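Local coordinates for thermostable carboxypeptidase 1 (Pyrococcus furiosus, PDB 1KA2), which removes amino acids one after another from the C-terminus of peptides with broad specificity, as a cobalt-dependent metallocarboxypeptidase, at residues A[201-206]-A[344-349]; A[109-114]-A[132-137]; A[60-65]-A[95-100]. One frame throughout, in Å; residues are numbered along the deposited sequence.

In the fold
The three contacts join parts of one largely helical M32 fold, and all lie away from the metal site, where His269, His273 and Glu299 hold a magnesium ion in this structure. Contacts 2 and 3 are neighbours, their centres 25 Å and their nearest atoms about 9 Å apart. Helix 81-99 of contact 3 is followed in the chain by helix 102-124 of contact 2, and Phe100 of contact 3 packs on Ala145, Tyr148 and Leu149 of helix 132-149, the other helix of contact 2. Contact 1 ties two loops together, its centre 35 Å from that of contact 2 and 48 Å from that of contact 3, across the chain's centre from the latter.

Contact 1. Residues A[201-206]-A[344-349]; sequences PLEKEK and IVRPDF
Glu203 and Arg346 meet in a salt bridge between two loop segments. Their side chains come from opposite directions, and a single guanidinium nitrogen does the work. Arg346 NH2 lies 2.8 Å from Glu203 OE1, on the syn lone pair of that oxygen, with a bent N-H...O angle of 131°. A second bond from Arg346 NH2 to Glu203 OE2 is weak, at 3.4 Å. The carboxylate carbon sits at the edge of the guanidinium and in its plane, yet the two flat groups are turned 77° apart, so this is not the coplanar pairing in which two nitrogens face two oxygens. Glu203 reaches across with a chain extended beyond CG, whereas Arg346 bends at chi2 and chi3 to bring NH2 round to the acid.

The other contact is of van der Waals kind. Ile344 CD1, at the end of its CG1 branch, lies 3.4 Å from Glu203 OE1, so a methyl flanks the same oxygen that carries the stronger bond. Glu203 is also touched by Tyr341 of helix 335-342.

Further polar bonds hold the 344-349 loop: Arg346 NE makes a weak hydrogen bond to Arg198 O, and Arg346 N bonds Asp355 OD1. Along the chain, Phe349 N is bound by Asp348 OD1 at 2.9 Å.

The arrangement is a loop-to-loop salt bridge in the helical M32 fold, joining the 3-10 turn before helix 209-223 to the irregular segment just ahead of the predicted Ile350-Asp355 motif.

Contact 2. Residues A[109-114]-A[132-137]; sequences SETTSL and EPWLDK
Trp134 reaches from helix 132-149 to Thr111 and Leu114 of helix 102-124, in an antiparallel helical hairpin whose short segments run at 151° to each other with axes 10.2 Å apart. The indole bridges most of that gap. Its CG lies anti to the carbonyl carbon (chi1 -73°), which directs the six-membered ring at the neighbouring helix. Leu114 O stands over the centre of one ring face, 4.0 Å above the plane of Trp134, while the Leu114 side chain crosses the indole at a slant near CH2, modelled too close for its exact spacing to be trusted. Ala115 and Ala118 of the same helix also touch Trp134.

With an alanine in place of Trp134, the large flat surface between the helices would be gone, and Leu114 and Ala118 would probably face a gap.

Thr111 turns its two branches to different uses. OG1 bonds back to Glu107 O within its own helix, and CG2, anti to the backbone N, points its methyl into the interface. There the methyl lies at the indole edge, in the ring plane, and Thr111 CG2 is 3.9 Å from Trp134 CZ3. Lys137, one turn on from Trp134, has a chain extended beyond CG, whose CB and CD lie against this methyl. Thr111 CG2 is thereby shared between the two residues, with Lys137 CB at 3.8 Å.

Contact 3. Residues A[60-65]-A[95-100]; sequences LLLHPE and RIARAF
No ring takes part where Leu62 meets Ala97; the flat group beside this junction is the imidazole of His63, which is engaged at its edge. Glu65 N lies in the ring plane, 3.1 Å from His63 ND1, and donates to it at 155°. ND1 therefore acts as the acceptor, and the bond caps the start of helix 64-74 with His63 at the N-cap. The other ring of the region, Phe100, meets Phe104 edge-to-face and packs on helix 132-149.

Across the contact the packing is apolar and centred on one methyl. Leu62 CD1 presses on Ala97 CB at 3.4 Å, tighter than usual for two carbons, and Leu61 CD2 approaches the same Ala97 CB at 4.0 Å. The other methyl of Leu62, CD2, passes 4.2 Å from Arg98 CB. With CG between the backbone N and the carbonyl carbon (chi1 58°), Arg98 offers little beyond CB here, and its extended chain leads away. Leu61 also leans on Ile20 of helix 8-36.

The whole is a surface junction of the helical M32 fold: the short break between helices 43-61 and 64-74 packs through two successive leucines on helix 81-99 near Ala97.

Contact 1. Residues A[201-206]-A[344-349]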
loop_
_atom_site.group_PDB
_atom_site.type_symbol
_atom_site.label_atom_id
_atom_site.label_comp_id
_atom_site.label_asym_id
_atom_site.label_seq_id
_atom_site.Cartn_x
_atom_site.Cartn_y
_atom_site.Cartn_z
ATOM N N PRO A 201 23.729 -32.162 5.186
ATOM C CA PRO A 201 22.491 -32.814 4.742
ATOM C C PRO A 201 21.223 -31.995 5.009
ATOM O O PRO A 201 20.221 -32.146 4.308
ATOM C CB PRO A 201 22.516 -34.156 5.490
ATOM C CG PRO A 201 23.312 -33.853 6.729
ATOM C CD PRO A 201 24.429 -32.985 6.189
ATOM N N LEU A 202 21.277 -31.121 6.010
ATOM C CA LEU A 202 20.140 -30.275 6.356
ATOM C C LEU A 202 19.739 -29.346 5.197
ATOM O O LEU A 202 18.628 -28.812 5.174
ATOM C CB LEU A 202 20.455 -29.460 7.614
ATOM C CG LEU A 202 20.279 -30.218 8.935
ATOM C CD1 LEU A 202 20.770 -29.376 10.114
ATOM C CD2 LEU A 202 18.801 -30.578 9.104
ATOM N N GLU A 203 20.641 -29.171 4.236
ATOM C CA GLU A 203 20.368 -28.336 3.071
ATOM C C GLU A 203 19.304 -28.977 2.189
ATOM O O GLU A 203 18.604 -28.282 1.449
ATOM C CB GLU A 203 21.621 -28.147 2.218
ATOM C CG GLU A 203 22.786 -27.489 2.908
ATOM C CD GLU A 203 23.845 -27.044 1.921
ATOM O OE1 GLU A 203 24.922 -26.602 2.369
ATOM O OE2 GLU A 203 23.596 -27.124 0.695
ATOM N N LYS A 204 19.188 -30.298 2.263
ATOM C CA LYS A 204 18.224 -31.015 1.434
ATOM C C LYS A 204 16.884 -31.256 2.109
ATOM O O LYS A 204 15.887 -31.548 1.449
ATOM C CB LYS A 204 18.827 -32.344 0.974
ATOM C CG LYS A 204 20.029 -32.166 0.042
ATOM C CD LYS A 204 20.669 -33.495 -0.358
ATOM C CE LYS A 204 21.851 -33.255 -1.295
ATOM N NZ LYS A 204 22.580 -34.506 -1.627
ATOM N N GLU A 205 16.849 -31.118 3.424
ATOM C CA GLU A 205 15.610 -31.332 4.142
ATOM C C GLU A 205 14.525 -30.349 3.691
ATOM O O GLU A 205 14.706 -29.133 3.746
ATOM C CB GLU A 205 15.856 -31.211 5.648
ATOM C CG GLU A 205 16.861 -32.230 6.220
ATOM C CD GLU A 205 16.431 -33.688 6.041
ATOM O OE1 GLU A 205 15.282 -33.940 5.627
ATOM O OE2 GLU A 205 17.249 -34.596 6.324
ATOM N N LYS A 206 13.405 -30.891 3.223
ATOM C CA LYS A 206 12.276 -30.088 2.776
ATOM C C LYS A 206 11.357 -29.760 3.949
ATOM O O LYS A 206 11.344 -30.468 4.948
ATOM C CB LYS A 206 11.464 -30.844 1.726
ATOM C CG LYS A 206 12.146 -31.028 0.387
ATOM C CD LYS A 206 11.200 -31.699 -0.607
ATOM C CE LYS A 206 11.815 -31.799 -2.004
ATOM N NZ LYS A 206 13.130 -32.505 -2.011
ATOM N N ILE A 344 28.657 -23.342 7.412
ATOM C CA ILE A 344 29.385 -24.001 6.348
ATOM C C ILE A 344 30.252 -22.978 5.617
ATOM O O ILE A 344 29.959 -21.777 5.609
ATOM C CB ILE A 344 28.408 -24.668 5.365
ATOM C CG1 ILE A 344 27.856 -25.945 5.999
ATOM C CG2 ILE A 344 29.097 -24.966 4.046
ATOM C CD1 ILE A 344 26.934 -26.718 5.106
ATOM N N VAL A 345 31.347 -23.454 5.035
ATOM C CA VAL A 345 32.245 -22.589 4.284
ATOM C C VAL A 345 32.574 -23.309 2.998
ATOM O O VAL A 345 33.065 -24.432 3.019
ATOM C CB VAL A 345 33.542 -22.298 5.044
ATOM C CG1 VAL A 345 34.486 -21.493 4.154
ATOM C CG2 VAL A 345 33.234 -21.523 6.314
ATOM N N ARG A 346 32.285 -22.665 1.874
ATOM C CA ARG A 346 32.541 -23.284 0.589
ATOM C C ARG A 346 32.601 -22.284 -0.551
ATOM O O ARG A 346 31.615 -21.627 -0.875
ATOM C CB ARG A 346 31.466 -24.344 0.316
ATOM C CG ARG A 346 30.997 -24.444 -1.120
ATOM C CD ARG A 346 29.500 -24.177 -1.193
ATOM N NE ARG A 346 28.731 -25.232 -0.538
ATOM C CZ ARG A 346 27.455 -25.121 -0.179
ATOM N NH1 ARG A 346 26.789 -23.993 -0.403
ATOM N NH2 ARG A 346 26.840 -26.142 0.405
ATOM N N PRO A 347 33.782 -22.132 -1.161
ATOM C CA PRO A 347 33.858 -21.184 -2.271
ATOM C C PRO A 347 32.905 -21.717 -3.334
ATOM O O PRO A 347 32.861 -22.924 -3.582
ATOM C CB PRO A 347 35.333 -21.252 -2.684
ATOM C CG PRO A 347 35.755 -22.632 -2.259
ATOM C CD PRO A 347 35.086 -22.771 -0.915
ATOM N N ASP A 348 32.113 -20.828 -3.925
ATOM C CA ASP A 348 31.148 -21.226 -4.938
ATOM C C ASP A 348 30.906 -20.041 -5.867
ATOM O O ASP A 348 31.346 -18.925 -5.595
ATOM C CB ASP A 348 29.831 -21.657 -4.281
ATOM C CG ASP A 348 29.179 -22.843 -4.985
ATOM O OD1 ASP A 348 29.406 -23.028 -6.198
ATOM O OD2 ASP A 348 28.422 -23.586 -4.326
ATOM N N PHE A 349 30.195 -20.295 -6.957
ATOM C CA PHE A 349 29.927 -19.282 -7.964
ATOM C C PHE A 349 29.024 -18.099 -7.626
ATOM O O PHE A 349 29.302 -16.979 -8.046
ATOM C CB PHE A 349 29.370 -19.966 -9.211
ATOM C CG PHE A 349 30.359 -20.855 -9.904
ATOM C CD1 PHE A 349 29.932 -21.981 -10.592
ATOM C CD2 PHE A 349 31.716 -20.560 -9.880
ATOM C CE1 PHE A 349 30.844 -22.801 -11.245
ATOM C CE2 PHE A 349 32.633 -21.375 -10.531
ATOM C CZ PHE A 349 32.197 -22.497 -11.213
#

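Contact 2. Residues A[109-114]-A[132-137]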
loop_
_atom_site.group_PDB
_atom_site.type_symbol
_atom_site.label_atom_id
_atom_site.label_comp_id
_atom_site.label_asym_id
_atom_site.label_seq_id
_atom_site.Cartn_x
_atom_site.Cartn_y
_atom_site.Cartn_z
ATOM N N SER A 109 17.220 6.334 -17.634
ATOM C CA SER A 109 15.984 5.600 -17.391
ATOM C C SER A 109 15.712 4.677 -18.567
ATOM O O SER A 109 15.486 3.481 -18.392
ATOM C CB SER A 109 14.806 6.559 -17.217
ATOM O OG SER A 109 14.769 7.090 -15.908
ATOM N N GLU A 110 15.739 5.240 -19.768
ATOM C CA GLU A 110 15.496 4.458 -20.978
ATOM C C GLU A 110 16.456 3.284 -21.075
ATOM O O GLU A 110 16.041 2.132 -21.032
ATOM C CB GLU A 110 15.634 5.343 -22.227
ATOM C CG GLU A 110 14.361 6.102 -22.583
ATOM C CD GLU A 110 14.570 7.177 -23.640
ATOM O OE1 GLU A 110 15.162 6.893 -24.702
ATOM O OE2 GLU A 110 14.118 8.315 -23.405
ATOM N N THR A 111 17.741 3.591 -21.201
ATOM C CA THR A 111 18.776 2.574 -21.312
ATOM C C THR A 111 18.665 1.523 -20.200
ATOM O O THR A 111 18.668 0.319 -20.465
ATOM C CB THR A 111 20.167 3.238 -21.273
ATOM O OG1 THR A 111 20.163 4.388 -22.135
ATOM C CG2 THR A 111 21.243 2.260 -21.743
ATOM N N THR A 112 18.552 1.982 -18.957
ATOM C CA THR A 112 18.439 1.081 -17.819
ATOM C C THR A 112 17.282 0.103 -17.973
ATOM O O THR A 112 17.479 -1.112 -17.891
ATOM C CB THR A 112 18.287 1.885 -16.505
ATOM O OG1 THR A 112 19.583 2.101 -15.935
ATOM C CG2 THR A 112 17.408 1.161 -15.507
ATOM N N SER A 113 16.079 0.630 -18.197
ATOM C CA SER A 113 14.896 -0.213 -18.364
ATOM C C SER A 113 15.123 -1.305 -19.403
ATOM O O SER A 113 14.877 -2.482 -19.146
ATOM C CB SER A 113 13.689 0.630 -18.782
ATOM O OG SER A 113 13.302 1.512 -17.741
ATOM N N LEU A 114 15.587 -0.906 -20.580
ATOM C CA LEU A 114 15.844 -1.851 -21.656
ATOM C C LEU A 114 17.004 -2.790 -21.350
ATOM O O LEU A 114 17.020 -3.942 -21.794
ATOM C CB LEU A 114 16.140 -1.106 -22.957
ATOM C CG LEU A 114 14.983 -0.579 -23.810
ATOM C CD1 LEU A 114 14.257 0.534 -23.081
ATOM C CD2 LEU A 114 15.533 -0.064 -25.138
ATOM N N GLU A 132 25.704 -7.732 -23.696
ATOM C CA GLU A 132 26.946 -7.043 -24.034
ATOM C C GLU A 132 26.815 -5.585 -24.481
ATOM O O GLU A 132 27.326 -4.683 -23.815
ATOM C CB GLU A 132 27.716 -7.831 -25.100
ATOM C CG GLU A 132 29.187 -7.435 -25.216
ATOM C CD GLU A 132 29.804 -7.863 -26.537
ATOM O OE1 GLU A 132 29.557 -9.007 -26.967
ATOM O OE2 GLU A 132 30.543 -7.056 -27.141
ATOM N N PRO A 133 26.140 -5.327 -25.616
ATOM C CA PRO A 133 26.018 -3.926 -26.043
ATOM C C PRO A 133 25.404 -3.037 -24.963
ATOM O O PRO A 133 25.810 -1.892 -24.796
ATOM C CB PRO A 133 25.153 -4.020 -27.301
ATOM C CG PRO A 133 24.289 -5.214 -27.023
ATOM C CD PRO A 133 25.286 -6.199 -26.440
ATOM N N TRP A 134 24.431 -3.572 -24.231
ATOM C CA TRP A 134 23.787 -2.819 -23.158
ATOM C C TRP A 134 24.782 -2.487 -22.062
ATOM O O TRP A 134 24.677 -1.431 -21.424
ATOM C CB TRP A 134 22.618 -3.606 -22.562
ATOM C CG TRP A 134 21.440 -3.665 -23.472
ATOM C CD1 TRP A 134 21.017 -4.737 -24.202
ATOM C CD2 TRP A 134 20.563 -2.585 -23.798
ATOM N NE1 TRP A 134 19.930 -4.391 -24.968
ATOM C CE2 TRP A 134 19.630 -3.073 -24.740
ATOM C CE3 TRP A 134 20.475 -1.246 -23.387
ATOM C CZ2 TRP A 134 18.619 -2.268 -25.280
ATOM C CZ3 TRP A 134 19.474 -0.449 -23.923
ATOM C CH2 TRP A 134 18.559 -0.963 -24.861
ATOM N N LEU A 135 25.748 -3.382 -21.846
ATOM C CA LEU A 135 26.764 -3.156 -20.822
ATOM C C LEU A 135 27.703 -2.026 -21.249
ATOM O O LEU A 135 28.171 -1.254 -20.417
ATOM C CB LEU A 135 27.578 -4.425 -20.563
ATOM C CG LEU A 135 27.820 -4.774 -19.088
ATOM C CD1 LEU A 135 28.962 -5.789 -18.973
ATOM C CD2 LEU A 135 28.146 -3.528 -18.296
ATOM N N ASP A 136 27.984 -1.933 -22.546
ATOM C CA ASP A 136 28.851 -0.869 -23.048
ATOM C C ASP A 136 28.133 0.473 -22.888
ATOM O O ASP A 136 28.760 1.487 -22.594
ATOM C CB ASP A 136 29.208 -1.094 -24.527
ATOM C CG ASP A 136 30.236 -2.195 -24.723
ATOM O OD1 ASP A 136 31.299 -2.137 -24.064
ATOM O OD2 ASP A 136 29.990 -3.114 -25.542
ATOM N N LYS A 137 26.820 0.476 -23.090
ATOM C CA LYS A 137 26.048 1.703 -22.947
ATOM C C LYS A 137 26.030 2.139 -21.492
ATOM O O LYS A 137 26.105 3.329 -21.194
ATOM C CB LYS A 137 24.612 1.506 -23.431
ATOM C CG LYS A 137 24.446 1.475 -24.940
ATOM C CD LYS A 137 22.978 1.304 -25.296
ATOM C CE LYS A 137 22.750 1.300 -26.798
ATOM N NZ LYS A 137 21.302 1.139 -27.110
#

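Contact 3. Residues A[60-65]-A[95-100]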
loop_
_atom_site.group_PDB
_atom_site.type_symbol
_atom_site.label_atom_id
_atom_site.label_comp_id
_atom_site.label_asym_id
_atom_site.label_seq_id
_atom_site.Cartn_x
_atom_site.Cartn_y
_atom_site.Cartn_z
ATOM N N LEU A 60 9.941 19.067 -6.746
ATOM C CA LEU A 60 9.777 19.764 -5.470
ATOM C C LEU A 60 11.116 20.006 -4.767
ATOM O O LEU A 60 11.333 21.052 -4.151
ATOM C CB LEU A 60 8.850 18.958 -4.546
ATOM C CG LEU A 60 7.368 18.831 -4.924
ATOM C CD1 LEU A 60 6.648 17.932 -3.923
ATOM C CD2 LEU A 60 6.717 20.202 -4.942
ATOM N N LEU A 61 12.014 19.032 -4.848
ATOM C CA LEU A 61 13.314 19.165 -4.214
ATOM C C LEU A 61 14.132 20.285 -4.847
ATOM O O LEU A 61 14.919 20.948 -4.170
ATOM C CB LEU A 61 14.093 17.853 -4.322
ATOM C CG LEU A 61 15.439 17.803 -3.596
ATOM C CD1 LEU A 61 15.198 17.903 -2.087
ATOM C CD2 LEU A 61 16.163 16.507 -3.935
ATOM N N LEU A 62 13.943 20.503 -6.144
ATOM C CA LEU A 62 14.705 21.531 -6.840
ATOM C C LEU A 62 13.945 22.829 -7.103
ATOM O O LEU A 62 14.377 23.654 -7.901
ATOM C CB LEU A 62 15.260 20.964 -8.152
ATOM C CG LEU A 62 16.531 20.106 -8.078
ATOM C CD1 LEU A 62 16.409 19.071 -6.982
ATOM C CD2 LEU A 62 16.769 19.434 -9.427
ATOM N N HIS A 63 12.816 23.018 -6.431
ATOM C CA HIS A 63 12.055 24.245 -6.616
ATOM C C HIS A 63 12.909 25.405 -6.089
ATOM O O HIS A 63 13.551 25.283 -5.051
ATOM C CB HIS A 63 10.736 24.164 -5.846
ATOM C CG HIS A 63 9.769 25.250 -6.196
ATOM N ND1 HIS A 63 9.996 26.575 -5.896
ATOM C CD2 HIS A 63 8.587 25.207 -6.856
ATOM C CE1 HIS A 63 8.996 27.304 -6.358
ATOM N NE2 HIS A 63 8.129 26.499 -6.945
ATOM N N PRO A 64 12.934 26.544 -6.803
ATOM C CA PRO A 64 13.730 27.700 -6.366
ATOM C C PRO A 64 13.549 28.043 -4.883
ATOM O O PRO A 64 14.521 28.303 -4.169
ATOM C CB PRO A 64 13.243 28.818 -7.283
ATOM C CG PRO A 64 12.914 28.081 -8.548
ATOM C CD PRO A 64 12.187 26.857 -8.034
ATOM N N GLU A 65 12.303 28.041 -4.430
ATOM C CA GLU A 65 12.000 28.341 -3.041
ATOM C C GLU A 65 12.751 27.416 -2.090
ATOM O O GLU A 65 13.435 27.876 -1.170
ATOM C CB GLU A 65 10.502 28.206 -2.796
ATOM C CG GLU A 65 9.665 29.216 -3.538
ATOM C CD GLU A 65 8.187 28.977 -3.337
ATOM O OE1 GLU A 65 7.777 28.780 -2.172
ATOM O OE2 GLU A 65 7.434 28.984 -4.335
ATOM N N ARG A 95 22.204 18.882 -4.468
ATOM C CA ARG A 95 23.423 18.827 -5.260
ATOM C C ARG A 95 23.354 17.634 -6.208
ATOM O O ARG A 95 23.430 17.791 -7.426
ATOM C CB ARG A 95 24.650 18.690 -4.346
ATOM C CG ARG A 95 25.944 19.186 -4.987
ATOM C CD ARG A 95 27.186 18.880 -4.152
ATOM N NE ARG A 95 27.670 17.515 -4.358
ATOM C CZ ARG A 95 28.167 17.063 -5.507
ATOM N NH1 ARG A 95 28.250 17.865 -6.564
ATOM N NH2 ARG A 95 28.580 15.806 -5.601
ATOM N N ILE A 96 23.197 16.437 -5.653
ATOM C CA ILE A 96 23.121 15.237 -6.474
ATOM C C ILE A 96 22.021 15.334 -7.516
ATOM O O ILE A 96 22.225 14.983 -8.671
ATOM C CB ILE A 96 22.847 13.995 -5.631
ATOM C CG1 ILE A 96 23.967 13.791 -4.620
ATOM C CG2 ILE A 96 22.721 12.785 -6.538
ATOM C CD1 ILE A 96 23.670 12.699 -3.619
ATOM N N ALA A 97 20.852 15.810 -7.102
ATOM C CA ALA A 97 19.721 15.935 -8.008
ATOM C C ALA A 97 19.962 16.868 -9.196
ATOM O O ALA A 97 19.490 16.601 -10.297
ATOM C CB ALA A 97 18.487 16.383 -7.235
ATOM N N ARG A 98 20.685 17.966 -8.995
ATOM C CA ARG A 98 20.915 18.869 -10.120
ATOM C C ARG A 98 22.204 18.628 -10.903
ATOM O O ARG A 98 22.549 19.410 -11.784
ATOM C CB ARG A 98 20.860 20.331 -9.661
ATOM C CG ARG A 98 21.836 20.706 -8.568
ATOM C CD ARG A 98 21.684 22.184 -8.217
ATOM N NE ARG A 98 22.373 22.537 -6.977
ATOM C CZ ARG A 98 22.448 23.775 -6.492
ATOM N NH1 ARG A 98 21.878 24.779 -7.149
ATOM N NH2 ARG A 98 23.079 24.008 -5.343
ATOM N N ALA A 99 22.907 17.541 -10.587
ATOM C CA ALA A 99 24.150 17.204 -11.277
ATOM C C ALA A 99 23.833 16.636 -12.657
ATOM O O ALA A 99 24.578 16.852 -13.619
ATOM C CB ALA A 99 24.939 16.183 -10.463
ATOM N N PHE A 100 22.714 15.921 -12.741
ATOM C CA PHE A 100 22.283 15.291 -13.986
ATOM C C PHE A 100 21.318 16.120 -14.827
ATOM O O PHE A 100 20.250 16.517 -14.362
ATOM C CB PHE A 100 21.610 13.944 -13.695
ATOM C CG PHE A 100 22.522 12.905 -13.089
ATOM C CD1 PHE A 100 22.001 11.684 -12.661
ATOM C CD2 PHE A 100 23.886 13.140 -12.941
ATOM C CE1 PHE A 100 22.824 10.716 -12.094
ATOM C CE2 PHE A 100 24.714 12.180 -12.376
ATOM C CZ PHE A 100 24.188 10.966 -11.951
#